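Local coordinates for hypothetical 33.3 KDA protein IN ade3-ser2 intergenic region (Saccharomyces cerevisiae, PDB 1ODF), which is a probable ATP-dependent kinase whose substrate is not yet known and whose structure closely resembles bacterial pantothenate kinase, at residues 77-80 and 81-84. Sequence-based numbering, arbitrary orientation.
Sequences HEDQ and LKLN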
ATOM      1  N   HIS A  77       3.495   3.227 -18.897  1.00 45.44           N
ATOM      2  CA  HIS A  77       4.688   2.525 -19.358  1.00 48.14           C
ATOM      3  C   HIS A  77       5.699   3.519 -19.915  1.00 48.38           C
ATOM      4  O   HIS A  77       6.899   3.395 -19.677  1.00 46.98           O
ATOM      5  CB  HIS A  77       4.320   1.485 -20.419  1.00 47.27           C
ATOM      6  CG  HIS A  77       5.499   0.763 -20.988  1.00 49.30           C
ATOM      7  ND1 HIS A  77       6.210   1.232 -22.072  1.00 48.81           N
ATOM      8  CD2 HIS A  77       6.113  -0.384 -20.607  1.00 50.13           C
ATOM      9  CE1 HIS A  77       7.208   0.408 -22.334  1.00 47.49           C
ATOM     10  NE2 HIS A  77       7.173  -0.581 -21.459  1.00 47.10           N
ATOM     11  N   GLU A  78       5.195   4.517 -20.633  1.00 50.02           N
ATOM     12  CA  GLU A  78       6.042   5.535 -21.233  1.00 52.35           C
ATOM     13  C   GLU A  78       6.768   6.392 -20.204  1.00 52.82           C
ATOM     14  O   GLU A  78       7.956   6.674 -20.351  1.00 51.86           O
ATOM     15  CB  GLU A  78       5.215   6.442 -22.143  1.00 56.43           C
ATOM     16  CG  GLU A  78       6.072   7.384 -22.954  1.00 59.80           C
ATOM     17  CD  GLU A  78       7.038   6.622 -23.842  1.00 63.68           C
ATOM     18  OE1 GLU A  78       8.077   7.195 -24.241  1.00 63.41           O
ATOM     19  OE2 GLU A  78       6.750   5.442 -24.143  1.00 65.43           O
ATOM     20  N   ASP A  79       6.054   6.819 -19.166  1.00 53.85           N
ATOM     21  CA  ASP A  79       6.676   7.640 -18.139  1.00 53.07           C
ATOM     22  C   ASP A  79       7.701   6.851 -17.339  1.00 51.78           C
ATOM     23  O   ASP A  79       8.695   7.408 -16.881  1.00 51.78           O
ATOM     24  CB  ASP A  79       5.624   8.238 -17.199  1.00 55.70           C
ATOM     25  CG  ASP A  79       4.976   9.486 -17.774  1.00 57.60           C
ATOM     26  OD1 ASP A  79       5.714  10.355 -18.291  1.00 59.24           O
ATOM     27  OD2 ASP A  79       3.735   9.605 -17.703  1.00 58.57           O
ATOM     28  N   GLN A  80       7.462   5.557 -17.166  1.00 50.73           N
ATOM     29  CA  GLN A  80       8.409   4.737 -16.423  1.00 50.99           C
ATOM     30  C   GLN A  80       9.700   4.661 -17.236  1.00 52.67           C
ATOM     31  O   GLN A  80      10.801   4.679 -16.682  1.00 52.26           O
ATOM     32  CB  GLN A  80       7.849   3.334 -16.185  1.00 47.59           C
ATOM     33  CG  GLN A  80       8.811   2.389 -15.461  1.00 45.57           C
ATOM     34  CD  GLN A  80       9.232   2.888 -14.078  1.00 45.48           C
ATOM     35  OE1 GLN A  80      10.417   3.121 -13.821  1.00 41.25           O
ATOM     36  NE2 GLN A  80       8.260   3.045 -13.182  1.00 44.14           N
ATOM     37  N   LEU A  81       9.564   4.590 -18.559  1.00 54.66           N
ATOM     38  CA  LEU A  81      10.737   4.537 -19.427  1.00 55.93           C
ATOM     39  C   LEU A  81      11.528   5.822 -19.237  1.00 56.26           C
ATOM     40  O   LEU A  81      12.762   5.806 -19.191  1.00 56.20           O
ATOM     41  CB  LEU A  81      10.320   4.397 -20.893  1.00 55.44           C
ATOM     42  CG  LEU A  81       9.635   3.081 -21.269  1.00 55.94           C
ATOM     43  CD1 LEU A  81       9.310   3.099 -22.753  1.00 53.75           C
ATOM     44  CD2 LEU A  81      10.542   1.895 -20.918  1.00 51.99           C
ATOM     45  N   LYS A  82      10.800   6.931 -19.123  1.00 56.49           N
ATOM     46  CA  LYS A  82      11.401   8.243 -18.913  1.00 56.79           C
ATOM     47  C   LYS A  82      12.106   8.234 -17.564  1.00 55.22           C
ATOM     48  O   LYS A  82      13.201   8.769 -17.417  1.00 56.55           O
ATOM     49  CB  LYS A  82      10.319   9.329 -18.923  1.00 59.86           C
ATOM     50  CG  LYS A  82      10.808  10.704 -18.469  1.00 63.29           C
ATOM     51  CD  LYS A  82       9.687  11.512 -17.794  1.00 66.59           C
ATOM     52  CE  LYS A  82       8.682  12.086 -18.790  1.00 66.59           C
ATOM     53  NZ  LYS A  82       9.293  13.170 -19.621  1.00 65.50           N
ATOM     54  N   LEU A  83      11.469   7.619 -16.577  1.00 54.02           N
ATOM     55  CA  LEU A  83      12.037   7.531 -15.242  1.00 52.59           C
ATOM     56  C   LEU A  83      13.299   6.670 -15.240  1.00 53.83           C
ATOM     57  O   LEU A  83      14.237   6.941 -14.489  1.00 50.55           O
ATOM     58  CB  LEU A  83      11.021   6.934 -14.268  1.00 51.57           C
ATOM     59  CG  LEU A  83      11.520   6.880 -12.820  1.00 52.50           C
ATOM     60  CD1 LEU A  83      11.618   8.304 -12.275  1.00 50.46           C
ATOM     61  CD2 LEU A  83      10.581   6.032 -11.964  1.00 51.81           C
ATOM     62  N   ASN A  84      13.309   5.628 -16.072  1.00 55.62           N
ATOM     63  CA  ASN A  84      14.458   4.727 -16.157  1.00 58.25           C
ATOM     64  C   ASN A  84      15.734   5.488 -16.469  1.00 59.86           C
ATOM     65  O   ASN A  84      16.740   5.343 -15.772  1.00 57.85           O
ATOM     66  CB  ASN A  84      14.244   3.661 -17.237  1.00 57.17           C
ATOM     67  CG  ASN A  84      13.278   2.582 -16.809  1.00 58.15           C
ATOM     68  OD1 ASN A  84      13.242   2.196 -15.638  1.00 59.90           O
ATOM     69  ND2 ASN A  84      12.499   2.068 -17.758  1.00 56.60           N
TER
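The amide N of Asn84 reaches back one turn to the carbonyl O of Gln80, 2.8 Å away, in a hydrogen bond bent to 143° at the hydrogen. Leu83 N to Asp79 O, also 2.8 Å, repeats the i to i+4 pattern, as do the slightly longer bonds from Leu81 to His77 and from Lys82 to Glu78: regular alpha-helix, in the short helix 77-86 that follows edge strand 65-69 of the main sheet, away from the predicted ATP site. On one flank Leu81 leans back over the first turn: its CG lies anti to its own carbonyl carbon (chi1 -66°), and this sends CD1 to within 3.4 Å of His77 CE1, approaching the imidazole obliquely. The same methyl lies 3.7 Å from Glu78 OE2. Trimming Leu81 to alanine is likely to leave the imidazole without this aliphatic neighbour. Phe136 stacks on that ring and Glu139 bonds its NE2. Leu83 CD2 lies 4.0 Å from Gln80 CD, and both side chains rest on Leu75 and Thr101. Asp79 and Lys82 run side by side, but OD1 and NZ stay 4.7 Å apart, while Asp79 OD2 bonds Thr76 OG1. Backbone bonds thus set the helix's shape, whereas His77 and Asn84 spend polar ends tying it to other parts of the same chain, Glu139 and Gly95.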